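PDB 2ZUX: YesW protein, which cleaves the rhamnogalacturonan backbone of plant cell-wall pectin by endo-type elimination, as a secreted polysaccharide lyase of family 11 needing calcium or manganese. Local coordinates for residues Trp457-Gly460 with Arg464-Leu467; Thr502-Leu507 with Trp511-Val516; Arg471-Asp476 with Ser482-Thr487; Ala418-Pro423 with Gly427-Ala432. All coordinates share one frame; numbering follows the deposited sequence.

Along the chain the contacts come in the order 4, 1, 3, 2, each closing before the next opens, all in the C-terminal beta-propeller region. Contacts 1 and 3 are closest, about 8 Å between centres, and share one antiparallel sheet in which strands 465-468 and 471-476 are neighbours. Contact 4, in the sheet of 416-419 and 429-432, lies about 12 Å from contact 1 between centres; contact 2, in the sheet of 503-505 and 514-519, lies about 11 Å from it on centres. Contact 1 touches all three others, through Lys474, Glu513 and Asp420. Contacts 1, 2 and 4 each hold a calcium ion, so metal-pinned loops recur from sheet to sheet.

Contact 1: Trp457-Gly460 with Arg464-Leu467; sequences WWDG and REQL. With CA (calcium ion), chain F.
One face of the Trp457 indole is covered by the Arg464 side chain, while calcium-bound water 1 lies at the ring edge, in its plane; the guanidinium in turn has the indole on one face and Trp457 N at its edge. This is a cation-pi stack beside a calcium-binding loop, between strands 454-456 and 465-468 of a propeller sheet. The planes are 15° apart, and Arg464 CZ sits 3.6 Å from the centroid of the Trp457 six-membered ring. Arg464 CG, anti to the backbone N (chi1 -155°), lies over the five-membered ring as a CH-pi contact, and the extended chain carries the guanidinium on over the six-membered ring. With an alanine at Trp457 the guanidinium would probably lose its flat support, leaving Glu513 and Pro562 O to hold its end. Calcium is chelated by both carboxylate oxygens of Glu465 and by Asp459 OD1 at 2.3 Å, with Asp461 and Leu463 completing the protein ligands. Lys474 NZ salt-bridges Asp459 OD2 and bonds Glu465 OE2, probably offsetting some negative charge. Glu465 bends at chi2 (65°), bringing OE1 to the loop amides: Trp458 N meets it head-on at 2.9 Å, and Asp459 N from above the carboxylate plane at 3.0 Å.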
loop_
_atom_site.group_PDB
_atom_site.type_symbol
_atom_site.label_atom_id
_atom_site.label_comp_id
_atom_site.label_asym_id
_atom_site.label_seq_id
_atom_site.Cartn_x
_atom_site.Cartn_y
_atom_site.Cartn_z
ATOM N N TRP A 457 7.299 -11.038 -1.606
ATOM C CA TRP A 457 7.892 -12.195 -0.926
ATOM C C TRP A 457 6.868 -13.317 -0.925
ATOM O O TRP A 457 5.875 -13.249 -0.196
ATOM C CB TRP A 457 8.344 -11.848 0.500
ATOM C CG TRP A 457 9.525 -10.915 0.493
ATOM C CD1 TRP A 457 10.790 -11.207 0.051
ATOM C CD2 TRP A 457 9.551 -9.544 0.913
ATOM N NE1 TRP A 457 11.601 -10.096 0.166
ATOM C CE2 TRP A 457 10.864 -9.063 0.687
ATOM C CE3 TRP A 457 8.590 -8.666 1.452
ATOM C CZ2 TRP A 457 11.243 -7.750 0.989
ATOM C CZ3 TRP A 457 8.974 -7.357 1.751
ATOM C CH2 TRP A 457 10.288 -6.915 1.509
ATOM N N TRP A 458 7.108 -14.330 -1.757
ATOM C CA TRP A 458 6.129 -15.397 -1.977
ATOM C C TRP A 458 6.628 -16.798 -1.654
ATOM O O TRP A 458 5.905 -17.581 -1.030
ATOM C CB TRP A 458 5.617 -15.355 -3.422
ATOM C CG TRP A 458 4.558 -16.365 -3.693
ATOM C CD1 TRP A 458 4.681 -17.506 -4.430
ATOM C CD2 TRP A 458 3.210 -16.340 -3.212
ATOM N NE1 TRP A 458 3.482 -18.182 -4.457
ATOM C CE2 TRP A 458 2.565 -17.492 -3.710
ATOM C CE3 TRP A 458 2.476 -15.445 -2.420
ATOM C CZ2 TRP A 458 1.217 -17.773 -3.441
ATOM C CZ3 TRP A 458 1.138 -15.735 -2.149
ATOM C CH2 TRP A 458 0.529 -16.888 -2.661
ATOM N N ASP A 459 7.833 -17.137 -2.105
ATOM C CA ASP A 459 8.372 -18.457 -1.824
ATOM C C ASP A 459 9.122 -18.472 -0.497
ATOM O O ASP A 459 8.967 -17.564 0.328
ATOM C CB ASP A 459 9.195 -19.002 -3.005
ATOM C CG ASP A 459 10.508 -18.266 -3.217
ATOM O OD1 ASP A 459 10.972 -17.529 -2.311
ATOM O OD2 ASP A 459 11.083 -18.446 -4.309
ATOM N N GLY A 460 9.917 -19.514 -0.273
ATOM C CA GLY A 460 10.563 -19.682 1.018
ATOM C C GLY A 460 11.898 -18.990 1.196
ATOM O O GLY A 460 12.404 -18.931 2.314
ATOM N N ARG A 464 13.346 -11.665 -3.309
ATOM C CA ARG A 464 11.988 -11.230 -3.571
ATOM C C ARG A 464 11.562 -11.649 -4.963
ATOM O O ARG A 464 12.331 -11.536 -5.930
ATOM C CB ARG A 464 11.847 -9.720 -3.363
ATOM C CG ARG A 464 10.428 -9.296 -3.027
ATOM C CD ARG A 464 10.342 -7.872 -2.541
ATOM N NE ARG A 464 9.032 -7.599 -1.946
ATOM C CZ ARG A 464 8.581 -6.381 -1.647
ATOM N NH1 ARG A 464 9.330 -5.310 -1.895
ATOM N NH2 ARG A 464 7.381 -6.233 -1.092
ATOM N N GLU A 465 10.330 -12.143 -5.053
ATOM C CA GLU A 465 9.741 -12.559 -6.316
ATOM C C GLU A 465 9.066 -11.351 -6.985
ATOM O O GLU A 465 9.106 -10.240 -6.450
ATOM C CB GLU A 465 8.776 -13.726 -6.080
ATOM C CG GLU A 465 9.472 -15.054 -5.689
ATOM C CD GLU A 465 10.204 -15.006 -4.344
ATOM O OE1 GLU A 465 9.538 -14.948 -3.287
ATOM O OE2 GLU A 465 11.464 -15.055 -4.328
ATOM N N GLN A 466 8.486 -11.555 -8.161
ATOM C CA GLN A 466 7.874 -10.461 -8.914
ATOM C C GLN A 466 6.388 -10.714 -9.083
ATOM O O GLN A 466 5.960 -11.863 -9.220
ATOM C CB GLN A 466 8.526 -10.304 -10.290
ATOM C CG GLN A 466 9.972 -9.803 -10.258
ATOM C CD GLN A 466 10.962 -10.913 -9.891
ATOM O OE1 GLN A 466 10.958 -11.982 -10.501
ATOM N NE2 GLN A 466 11.759 -10.684 -8.859
ATOM N N LEU A 467 5.593 -9.650 -9.071
ATOM C CA LEU A 467 4.159 -9.770 -9.316
ATOM C C LEU A 467 3.739 -8.786 -10.396
ATOM O O LEU A 467 4.173 -7.633 -10.418
ATOM C CB LEU A 467 3.371 -9.542 -8.022
ATOM C CG LEU A 467 1.840 -9.617 -8.108
ATOM C CD1 LEU A 467 1.280 -10.093 -6.787
ATOM C CD2 LEU A 467 1.197 -8.289 -8.508
HETATM CA CA CA F . 11.626 -15.397 -1.912
HETATM O O HOH W 1 9.944 -14.979 -0.165
#

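Contact 2: Thr502-Leu507 with Trp511-Val516; sequences TLQADL and WREEVV. With CA (calcium ion), chain E.
Thr502 and Leu503 both face Val516, a classic beta bulge at one end of this hairpin, whose other end is closed by a calcium ion. Strands 503-505 and 514-516 run antiparallel, 167° between their directions, within a propeller sheet. Beyond the bulge Val516 N donates to Leu503 O at 2.7 Å, and Ala505 and Glu514 form the next hydrogen-bonded pair. Between them Gln504 pairs with Val515, and its extended side chain sends NE2 to Glu513 OE2, 3.0 Å away. The bond comes from above the carboxylate plane, with amide and carboxylate planes 85° apart. NE2 also bonds to Gly455 O, and Tyr547 OH to the same Glu513 OE2. On the side of Glu514 and Val516, Leu507 CD1 packs on Glu514 CG and Leu507 CD2 meets Val516 CG2 at 4.1 Å. The calcium takes Asp506 OD1, Arg512 O, both oxygens of Glu514 and water 2, plus Leu508 and Asp510 from the intervening turn. Asp506 centres an inverse gamma turn; Thr540 also holds its carboxylate, and Thr529 OG1 bonds to Glu514 OE2. A bend at chi2 (60°) turns the Glu514 carboxylate to the metal, and Glu514 OE1 accepts Leu507 N nearly along its C-O axis at 2.8 Å.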
loop_
_atom_site.group_PDB
_atom_site.type_symbol
_atom_site.label_atom_id
_atom_site.label_comp_id
_atom_site.label_asym_id
_atom_site.label_seq_id
_atom_site.Cartn_x
_atom_site.Cartn_y
_atom_site.Cartn_z
ATOM N N THR A 502 -5.659 -5.967 -6.397
ATOM C CA THR A 502 -6.467 -5.192 -5.471
ATOM C C THR A 502 -5.650 -4.830 -4.223
ATOM O O THR A 502 -5.720 -3.692 -3.759
ATOM C CB THR A 502 -7.814 -5.910 -5.186
ATOM O OG1 THR A 502 -8.714 -5.605 -6.262
ATOM C CG2 THR A 502 -8.462 -5.460 -3.899
ATOM N N LEU A 503 -4.836 -5.761 -3.723
ATOM C CA LEU A 503 -3.914 -5.449 -2.632
ATOM C C LEU A 503 -2.858 -6.523 -2.537
ATOM O O LEU A 503 -3.159 -7.698 -2.745
ATOM C CB LEU A 503 -4.648 -5.338 -1.287
ATOM C CG LEU A 503 -3.832 -4.873 -0.069
ATOM C CD1 LEU A 503 -3.289 -3.457 -0.246
ATOM C CD2 LEU A 503 -4.655 -4.997 1.201
ATOM N N GLN A 504 -1.625 -6.121 -2.247
ATOM C CA GLN A 504 -0.579 -7.054 -1.829
ATOM C C GLN A 504 -0.126 -6.645 -0.436
ATOM O O GLN A 504 0.257 -5.494 -0.227
ATOM C CB GLN A 504 0.607 -7.015 -2.782
ATOM C CG GLN A 504 1.773 -7.897 -2.356
ATOM C CD GLN A 504 2.977 -7.685 -3.245
ATOM O OE1 GLN A 504 2.920 -7.938 -4.460
ATOM N NE2 GLN A 504 4.065 -7.184 -2.659
ATOM N N ALA A 505 -0.184 -7.565 0.528
ATOM C CA ALA A 505 0.206 -7.252 1.904
ATOM C C ALA A 505 0.341 -8.532 2.692
ATOM O O ALA A 505 -0.407 -9.492 2.463
ATOM C CB ALA A 505 -0.838 -6.365 2.573
ATOM N N ASP A 506 1.263 -8.537 3.649
ATOM C CA ASP A 506 1.277 -9.610 4.651
ATOM C C ASP A 506 0.123 -9.389 5.623
ATOM O O ASP A 506 0.278 -8.713 6.648
ATOM C CB ASP A 506 2.600 -9.648 5.408
ATOM C CG ASP A 506 2.594 -10.663 6.531
ATOM O OD1 ASP A 506 1.772 -11.612 6.487
ATOM O OD2 ASP A 506 3.411 -10.512 7.450
ATOM N N LEU A 507 -1.035 -9.952 5.291
ATOM C CA LEU A 507 -2.226 -9.708 6.099
ATOM C C LEU A 507 -2.661 -10.888 6.964
ATOM O O LEU A 507 -3.514 -10.723 7.822
ATOM C CB LEU A 507 -3.387 -9.153 5.260
ATOM C CG LEU A 507 -3.750 -9.731 3.901
ATOM C CD1 LEU A 507 -4.395 -11.095 4.031
ATOM C CD2 LEU A 507 -4.697 -8.782 3.163
ATOM N N TRP A 511 5.476 -14.363 7.405
ATOM C CA TRP A 511 5.982 -13.124 6.822
ATOM C C TRP A 511 5.787 -12.960 5.318
ATOM O O TRP A 511 5.917 -11.841 4.815
ATOM C CB TRP A 511 7.456 -12.941 7.179
ATOM C CG TRP A 511 8.363 -13.985 6.601
ATOM C CD1 TRP A 511 8.635 -15.214 7.133
ATOM C CD2 TRP A 511 9.134 -13.891 5.392
ATOM N NE1 TRP A 511 9.522 -15.894 6.325
ATOM C CE2 TRP A 511 9.837 -15.111 5.246
ATOM C CE3 TRP A 511 9.291 -12.899 4.410
ATOM C CZ2 TRP A 511 10.695 -15.360 4.167
ATOM C CZ3 TRP A 511 10.150 -13.153 3.338
ATOM C CH2 TRP A 511 10.834 -14.374 3.226
ATOM N N ARG A 512 5.483 -14.034 4.591
ATOM C CA ARG A 512 5.258 -13.866 3.159
ATOM C C ARG A 512 4.007 -13.024 2.913
ATOM O O ARG A 512 3.113 -12.950 3.757
ATOM C CB ARG A 512 5.191 -15.206 2.430
ATOM C CG ARG A 512 6.563 -15.767 2.026
ATOM C CD ARG A 512 7.340 -16.378 3.198
ATOM N NE ARG A 512 6.638 -17.485 3.854
ATOM C CZ ARG A 512 6.593 -18.732 3.392
ATOM N NH1 ARG A 512 5.936 -19.657 4.072
ATOM N NH2 ARG A 512 7.195 -19.056 2.254
ATOM N N GLU A 513 3.963 -12.368 1.758
ATOM C CA GLU A 513 2.869 -11.471 1.442
ATOM C C GLU A 513 1.711 -12.198 0.768
ATOM O O GLU A 513 1.921 -13.033 -0.094
ATOM C CB GLU A 513 3.389 -10.353 0.547
ATOM C CG GLU A 513 4.519 -9.565 1.179
ATOM C CD GLU A 513 5.041 -8.477 0.273
ATOM O OE1 GLU A 513 5.977 -8.769 -0.498
ATOM O OE2 GLU A 513 4.492 -7.352 0.325
ATOM N N GLU A 514 0.494 -11.863 1.186
ATOM C CA GLU A 514 -0.718 -12.345 0.525
ATOM C C GLU A 514 -1.033 -11.447 -0.660
ATOM O O GLU A 514 -0.577 -10.293 -0.731
ATOM C CB GLU A 514 -1.901 -12.333 1.491
ATOM C CG GLU A 514 -1.899 -13.451 2.528
ATOM C CD GLU A 514 -0.668 -13.446 3.430
ATOM O OE1 GLU A 514 -0.400 -12.414 4.094
ATOM O OE2 GLU A 514 0.047 -14.478 3.471
ATOM N N VAL A 515 -1.803 -11.986 -1.600
ATOM C CA VAL A 515 -2.305 -11.194 -2.717
ATOM C C VAL A 515 -3.817 -11.258 -2.717
ATOM O O VAL A 515 -4.404 -12.334 -2.578
ATOM C CB VAL A 515 -1.805 -11.697 -4.075
ATOM C CG1 VAL A 515 -2.156 -10.692 -5.163
ATOM C CG2 VAL A 515 -0.316 -11.934 -4.047
ATOM N N VAL A 516 -4.442 -10.095 -2.869
ATOM C CA VAL A 516 -5.878 -10.005 -3.036
ATOM C C VAL A 516 -6.134 -9.605 -4.485
ATOM O O VAL A 516 -5.757 -8.501 -4.896
ATOM C CB VAL A 516 -6.498 -8.960 -2.090
ATOM C CG1 VAL A 516 -8.026 -8.946 -2.233
ATOM C CG2 VAL A 516 -6.080 -9.230 -0.644
HETATM CA CA CA E . 1.549 -13.675 5.280
HETATM O O HOH W 2 2.246 -15.985 4.900
#

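Contact 3: Arg471-Asp476 with Ser482-Thr487; sequences RIDKWD and SKNMLT
Ile472 faces two residues at once, Met485 and Leu486, and this classic beta bulge marks the antiparallel hairpin of strands 471-476 and 481-487 in a propeller sheet. Ile472 O accepts both Met485 N, at 2.8 Å, and Leu486 N, at 3.0 Å, each in the carbonyl plane. The extra residue shifts the register by one, after which Asp473 pairs with Asn484 and Lys474 with Lys483. On the face of Ile472 and Leu486, the isoleucine runs out with CG1 anti to its carbonyl carbon (chi1 -61°), and its CD1 comes 3.8 Å from Leu486 CD2 as the two side chains cross. Further along, Met485 CG and SD lie against Lys474 CB, close to the start of the lysine chain. Lys474 then stays extended as far as CE and turns only at chi4 (72°), carrying NZ away from the hairpin to Asp459, Asp461 and Glu465 beside a calcium ion. Lys483 bends at its end too, placing CE alongside the Asp476 carboxylate, though NZ remains 4.1 Å from Asp476 OD2, too far for a salt bridge; Asp476 OD1 accepts from Asn479 N. The opposite face holds Trp475 and Ser482, with Ile421, Pro449 and Gln466 also packed on the indole. Shrinking Trp475 to an alanine is likely to open a gap beside Ile421 and Gln466 and take the ring edge from Ser482. Ser482 OG, which bonds to Ser450 N, sits at that edge in the ring plane, 3.5 Å from Trp475 CE3.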
loop_
_atom_site.group_PDB
_atom_site.type_symbol
_atom_site.label_atom_id
_atom_site.label_comp_id
_atom_site.label_asym_id
_atom_site.label_seq_id
_atom_site.Cartn_x
_atom_site.Cartn_y
_atom_site.Cartn_z
ATOM N N ARG A 471 -0.117 -12.819 -12.012
ATOM C CA ARG A 471 1.034 -13.720 -12.004
ATOM C C ARG A 471 2.050 -13.378 -10.920
ATOM O O ARG A 471 2.295 -12.193 -10.632
ATOM C CB ARG A 471 1.737 -13.688 -13.362
ATOM C CG ARG A 471 0.910 -14.261 -14.506
ATOM C CD ARG A 471 1.601 -14.121 -15.862
ATOM N NE ARG A 471 1.984 -12.744 -16.180
ATOM C CZ ARG A 471 1.237 -11.867 -16.844
ATOM N NH1 ARG A 471 0.024 -12.188 -17.280
ATOM N NH2 ARG A 471 1.711 -10.649 -17.067
ATOM N N ILE A 472 2.645 -14.416 -10.337
ATOM C CA ILE A 472 3.855 -14.276 -9.533
ATOM C C ILE A 472 4.961 -15.033 -10.265
ATOM O O ILE A 472 4.789 -16.210 -10.611
ATOM C CB ILE A 472 3.672 -14.825 -8.101
ATOM C CG1 ILE A 472 2.567 -14.042 -7.374
ATOM C CG2 ILE A 472 5.000 -14.759 -7.328
ATOM C CD1 ILE A 472 2.238 -14.560 -5.992
ATOM N N ASP A 473 6.069 -14.344 -10.529
ATOM C CA ASP A 473 7.218 -14.911 -11.227
ATOM C C ASP A 473 8.449 -14.914 -10.330
ATOM O O ASP A 473 8.525 -14.168 -9.351
ATOM C CB ASP A 473 7.535 -14.095 -12.491
ATOM C CG ASP A 473 6.353 -13.975 -13.446
ATOM O OD1 ASP A 473 5.635 -14.975 -13.671
ATOM O OD2 ASP A 473 6.152 -12.875 -13.994
ATOM N N LYS A 474 9.425 -15.739 -10.683
ATOM C CA LYS A 474 10.715 -15.721 -10.014
ATOM C C LYS A 474 11.824 -15.558 -11.040
ATOM O O LYS A 474 11.796 -16.165 -12.116
ATOM C CB LYS A 474 10.942 -16.977 -9.174
ATOM C CG LYS A 474 12.094 -16.814 -8.169
ATOM C CD LYS A 474 12.316 -18.048 -7.345
ATOM C CE LYS A 474 13.525 -17.872 -6.459
ATOM N NZ LYS A 474 13.273 -16.929 -5.343
ATOM N N TRP A 475 12.790 -14.717 -10.699
ATOM C CA TRP A 475 13.946 -14.465 -11.546
ATOM C C TRP A 475 14.997 -15.550 -11.373
ATOM O O TRP A 475 15.492 -15.787 -10.272
ATOM C CB TRP A 475 14.530 -13.105 -11.188
ATOM C CG TRP A 475 15.751 -12.659 -11.949
ATOM C CD1 TRP A 475 16.998 -12.464 -11.425
ATOM C CD2 TRP A 475 15.840 -12.305 -13.342
ATOM N NE1 TRP A 475 17.855 -12.006 -12.397
ATOM C CE2 TRP A 475 17.175 -11.906 -13.584
ATOM C CE3 TRP A 475 14.928 -12.290 -14.408
ATOM C CZ2 TRP A 475 17.620 -11.495 -14.842
ATOM C CZ3 TRP A 475 15.381 -11.878 -15.669
ATOM C CH2 TRP A 475 16.715 -11.482 -15.867
ATOM N N ASP A 476 15.324 -16.212 -12.480
ATOM C CA ASP A 476 16.417 -17.173 -12.517
ATOM C C ASP A 476 17.666 -16.345 -12.793
ATOM O O ASP A 476 17.932 -15.975 -13.939
ATOM C CB ASP A 476 16.146 -18.204 -13.622
ATOM C CG ASP A 476 17.285 -19.200 -13.819
ATOM O OD1 ASP A 476 18.422 -18.959 -13.365
ATOM O OD2 ASP A 476 17.027 -20.234 -14.461
ATOM N N SER A 482 13.030 -14.806 -16.385
ATOM C CA SER A 482 11.918 -14.956 -15.446
ATOM C C SER A 482 11.164 -16.242 -15.719
ATOM O O SER A 482 11.021 -16.653 -16.876
ATOM C CB SER A 482 10.951 -13.783 -15.575
ATOM O OG SER A 482 11.570 -12.569 -15.188
ATOM N N LYS A 483 10.676 -16.864 -14.653
ATOM C CA LYS A 483 9.882 -18.086 -14.754
ATOM C C LYS A 483 8.647 -17.941 -13.878
ATOM O O LYS A 483 8.725 -17.402 -12.774
ATOM C CB LYS A 483 10.712 -19.296 -14.318
ATOM C CG LYS A 483 11.876 -19.589 -15.260
ATOM C CD LYS A 483 12.804 -20.660 -14.736
ATOM C CE LYS A 483 14.092 -20.709 -15.561
ATOM N NZ LYS A 483 13.855 -20.955 -17.016
ATOM N N ASN A 484 7.507 -18.421 -14.366
ATOM C CA ASN A 484 6.264 -18.285 -13.620
ATOM C C ASN A 484 6.178 -19.239 -12.432
ATOM O O ASN A 484 6.535 -20.416 -12.552
ATOM C CB ASN A 484 5.061 -18.486 -14.540
ATOM C CG ASN A 484 3.757 -18.127 -13.868
ATOM O OD1 ASN A 484 3.553 -16.994 -13.433
ATOM N ND2 ASN A 484 2.862 -19.090 -13.780
ATOM N N MET A 485 5.701 -18.722 -11.296
ATOM C CA MET A 485 5.491 -19.509 -10.076
ATOM C C MET A 485 4.009 -19.734 -9.810
ATOM O O MET A 485 3.608 -20.790 -9.324
ATOM C CB MET A 485 6.075 -18.791 -8.863
ATOM C CG MET A 485 7.574 -18.794 -8.772
ATOM S SD MET A 485 8.071 -18.577 -7.053
ATOM C CE MET A 485 7.992 -20.264 -6.456
ATOM N N LEU A 486 3.206 -18.715 -10.094
ATOM C CA LEU A 486 1.767 -18.780 -9.895
ATOM C C LEU A 486 1.067 -18.014 -10.996
ATOM O O LEU A 486 1.450 -16.897 -11.317
ATOM C CB LEU A 486 1.374 -18.190 -8.531
ATOM C CG LEU A 486 -0.136 -18.034 -8.278
ATOM C CD1 LEU A 486 -0.829 -19.382 -8.101
ATOM C CD2 LEU A 486 -0.408 -17.111 -7.093
ATOM N N THR A 487 0.046 -18.630 -11.582
ATOM C CA THR A 487 -0.903 -17.914 -12.415
ATOM C C THR A 487 -2.271 -18.120 -11.777
ATOM O O THR A 487 -2.750 -19.253 -11.657
ATOM C CB THR A 487 -0.852 -18.395 -13.884
ATOM O OG1 THR A 487 0.417 -18.036 -14.448
ATOM C CG2 THR A 487 -1.957 -17.747 -14.715
#

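Contact 4: Ala418-Pro423 with Gly427-Ala432; sequences AADIDP and GQEVWA. With CA (calcium ion), chain I.
A calcium-binding turn closes the beta hairpin of strands 416-419 and 429-432, two of the three strands of a propeller sheet, with 416-419 at its edge. The metal is gripped from both arms: Asp420 OD1 at 2.3 Å, Asp422 O, Gly427 O and both carboxylate oxygens of Glu429, with water 3 and Tyr425 O filling the remaining places. Asp420 OD2 accepts from Asp570 N. Gly427 has a positive phi (88°), and a side chain there would run into the carbonyl before it. Glu429 does double work: its chain curls back at chi2 (64°), and OE1, besides binding calcium, accepts Ile421 N in line with the C-O bond and Asp422 N from above the carboxylate plane, both at 2.9 Å. The carboxylate therefore fixes the loop as well as the ion. Behind it Ala419 N donates to Glu429 O at 2.9 Å, while the return bond from Glu429 N to Ala419 O is weak. Ala418 CB meets Val430 CG1 on one face; on the other, Ile421 CD1 reaches Trp431 CZ3 at 3.8 Å. Leu436 of 435-437, the sheet's third strand, packs there too, and the hairpin sits between neighbouring sheets, Gln466 of strand 465-468 touching Ile421 and Trp431, Phe381 of strand 379-383 touching Val430.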
loop_
_atom_site.group_PDB
_atom_site.type_symbol
_atom_site.label_atom_id
_atom_site.label_comp_id
_atom_site.label_asym_id
_atom_site.label_seq_id
_atom_site.Cartn_x
_atom_site.Cartn_y
_atom_site.Cartn_z
ATOM N N ALA A 418 12.669 -2.329 -7.668
ATOM C CA ALA A 418 13.750 -2.592 -6.738
ATOM C C ALA A 418 13.393 -3.847 -5.962
ATOM O O ALA A 418 12.306 -3.930 -5.378
ATOM C CB ALA A 418 13.929 -1.421 -5.790
ATOM N N ALA A 419 14.304 -4.817 -5.966
ATOM C CA ALA A 419 14.123 -6.087 -5.252
ATOM C C ALA A 419 15.421 -6.869 -5.249
ATOM O O ALA A 419 16.172 -6.838 -6.224
ATOM C CB ALA A 419 13.023 -6.921 -5.886
ATOM N N ASP A 420 15.680 -7.578 -4.152
ATOM C CA ASP A 420 16.813 -8.494 -4.116
ATOM C C ASP A 420 16.435 -9.740 -4.903
ATOM O O ASP A 420 15.713 -10.611 -4.394
ATOM C CB ASP A 420 17.183 -8.876 -2.682
ATOM C CG ASP A 420 18.470 -9.679 -2.617
ATOM O OD1 ASP A 420 19.116 -9.854 -3.673
ATOM O OD2 ASP A 420 18.851 -10.128 -1.514
ATOM N N ILE A 421 16.913 -9.808 -6.145
ATOM C CA ILE A 421 16.625 -10.940 -7.025
ATOM C C ILE A 421 17.874 -11.745 -7.383
ATOM O O ILE A 421 17.766 -12.831 -7.952
ATOM C CB ILE A 421 15.896 -10.489 -8.315
ATOM C CG1 ILE A 421 16.808 -9.657 -9.233
ATOM C CG2 ILE A 421 14.619 -9.723 -7.952
ATOM C CD1 ILE A 421 16.170 -9.305 -10.557
ATOM N N ASP A 422 19.047 -11.216 -7.043
ATOM C CA ASP A 422 20.310 -11.830 -7.427
ATOM C C ASP A 422 21.216 -11.838 -6.203
ATOM O O ASP A 422 21.647 -10.785 -5.751
ATOM C CB ASP A 422 20.939 -11.030 -8.574
ATOM C CG ASP A 422 22.151 -11.713 -9.183
ATOM O OD1 ASP A 422 22.830 -12.501 -8.482
ATOM O OD2 ASP A 422 22.415 -11.437 -10.373
ATOM N N PRO A 423 21.502 -13.025 -5.643
ATOM C CA PRO A 423 22.294 -13.073 -4.414
ATOM C C PRO A 423 23.793 -12.851 -4.643
ATOM O O PRO A 423 24.554 -12.758 -3.674
ATOM C CB PRO A 423 22.036 -14.492 -3.894
ATOM C CG PRO A 423 21.814 -15.294 -5.121
ATOM C CD PRO A 423 21.111 -14.371 -6.100
ATOM N N GLY A 427 22.527 -6.715 -1.510
ATOM C CA GLY A 427 21.490 -5.701 -1.534
ATOM C C GLY A 427 20.445 -5.923 -2.608
ATOM O O GLY A 427 20.379 -6.985 -3.245
ATOM N N GLN A 428 19.594 -4.921 -2.774
ATOM C CA GLN A 428 18.521 -4.986 -3.747
ATOM C C GLN A 428 19.008 -4.544 -5.106
ATOM O O GLN A 428 19.636 -3.498 -5.236
ATOM C CB GLN A 428 17.352 -4.104 -3.305
ATOM C CG GLN A 428 16.785 -4.511 -1.956
ATOM C CD GLN A 428 15.437 -3.876 -1.694
ATOM O OE1 GLN A 428 14.554 -3.893 -2.552
ATOM N NE2 GLN A 428 15.266 -3.328 -0.497
ATOM N N GLU A 429 18.713 -5.355 -6.111
ATOM C CA GLU A 429 18.900 -4.957 -7.495
ATOM C C GLU A 429 17.804 -3.978 -7.897
ATOM O O GLU A 429 16.750 -3.889 -7.246
ATOM C CB GLU A 429 18.841 -6.194 -8.399
ATOM C CG GLU A 429 20.085 -7.095 -8.319
ATOM C CD GLU A 429 20.305 -7.725 -6.949
ATOM O OE1 GLU A 429 19.403 -8.443 -6.450
ATOM O OE2 GLU A 429 21.395 -7.521 -6.362
ATOM N N VAL A 430 18.060 -3.223 -8.956
ATOM C CA VAL A 430 17.058 -2.318 -9.497
ATOM C C VAL A 430 17.044 -2.481 -11.005
ATOM O O VAL A 430 18.060 -2.838 -11.611
ATOM C CB VAL A 430 17.300 -0.833 -9.101
ATOM C CG1 VAL A 430 17.283 -0.660 -7.579
ATOM C CG2 VAL A 430 18.600 -0.319 -9.685
ATOM N N TRP A 431 15.887 -2.270 -11.612
ATOM C CA TRP A 431 15.808 -2.334 -13.063
ATOM C C TRP A 431 14.831 -1.352 -13.651
ATOM O O TRP A 431 13.817 -1.020 -13.042
ATOM C CB TRP A 431 15.540 -3.752 -13.587
ATOM C CG TRP A 431 14.222 -4.444 -13.246
ATOM C CD1 TRP A 431 13.124 -4.556 -14.058
ATOM C CD2 TRP A 431 13.923 -5.194 -12.065
ATOM N NE1 TRP A 431 12.154 -5.307 -13.445
ATOM C CE2 TRP A 431 12.617 -5.718 -12.222
ATOM C CE3 TRP A 431 14.628 -5.476 -10.887
ATOM C CZ2 TRP A 431 11.998 -6.497 -11.242
ATOM C CZ3 TRP A 431 14.015 -6.248 -9.911
ATOM C CH2 TRP A 431 12.711 -6.755 -10.096
ATOM N N ALA A 432 15.165 -0.885 -14.849
ATOM C CA ALA A 432 14.362 0.078 -15.585
ATOM C C ALA A 432 14.963 0.247 -16.964
ATOM O O ALA A 432 16.173 0.054 -17.153
ATOM C CB ALA A 432 14.352 1.416 -14.866
HETATM CA CA CA I . 21.086 -8.914 -4.416
HETATM O O HOH W 3 21.527 -9.936 -2.304
#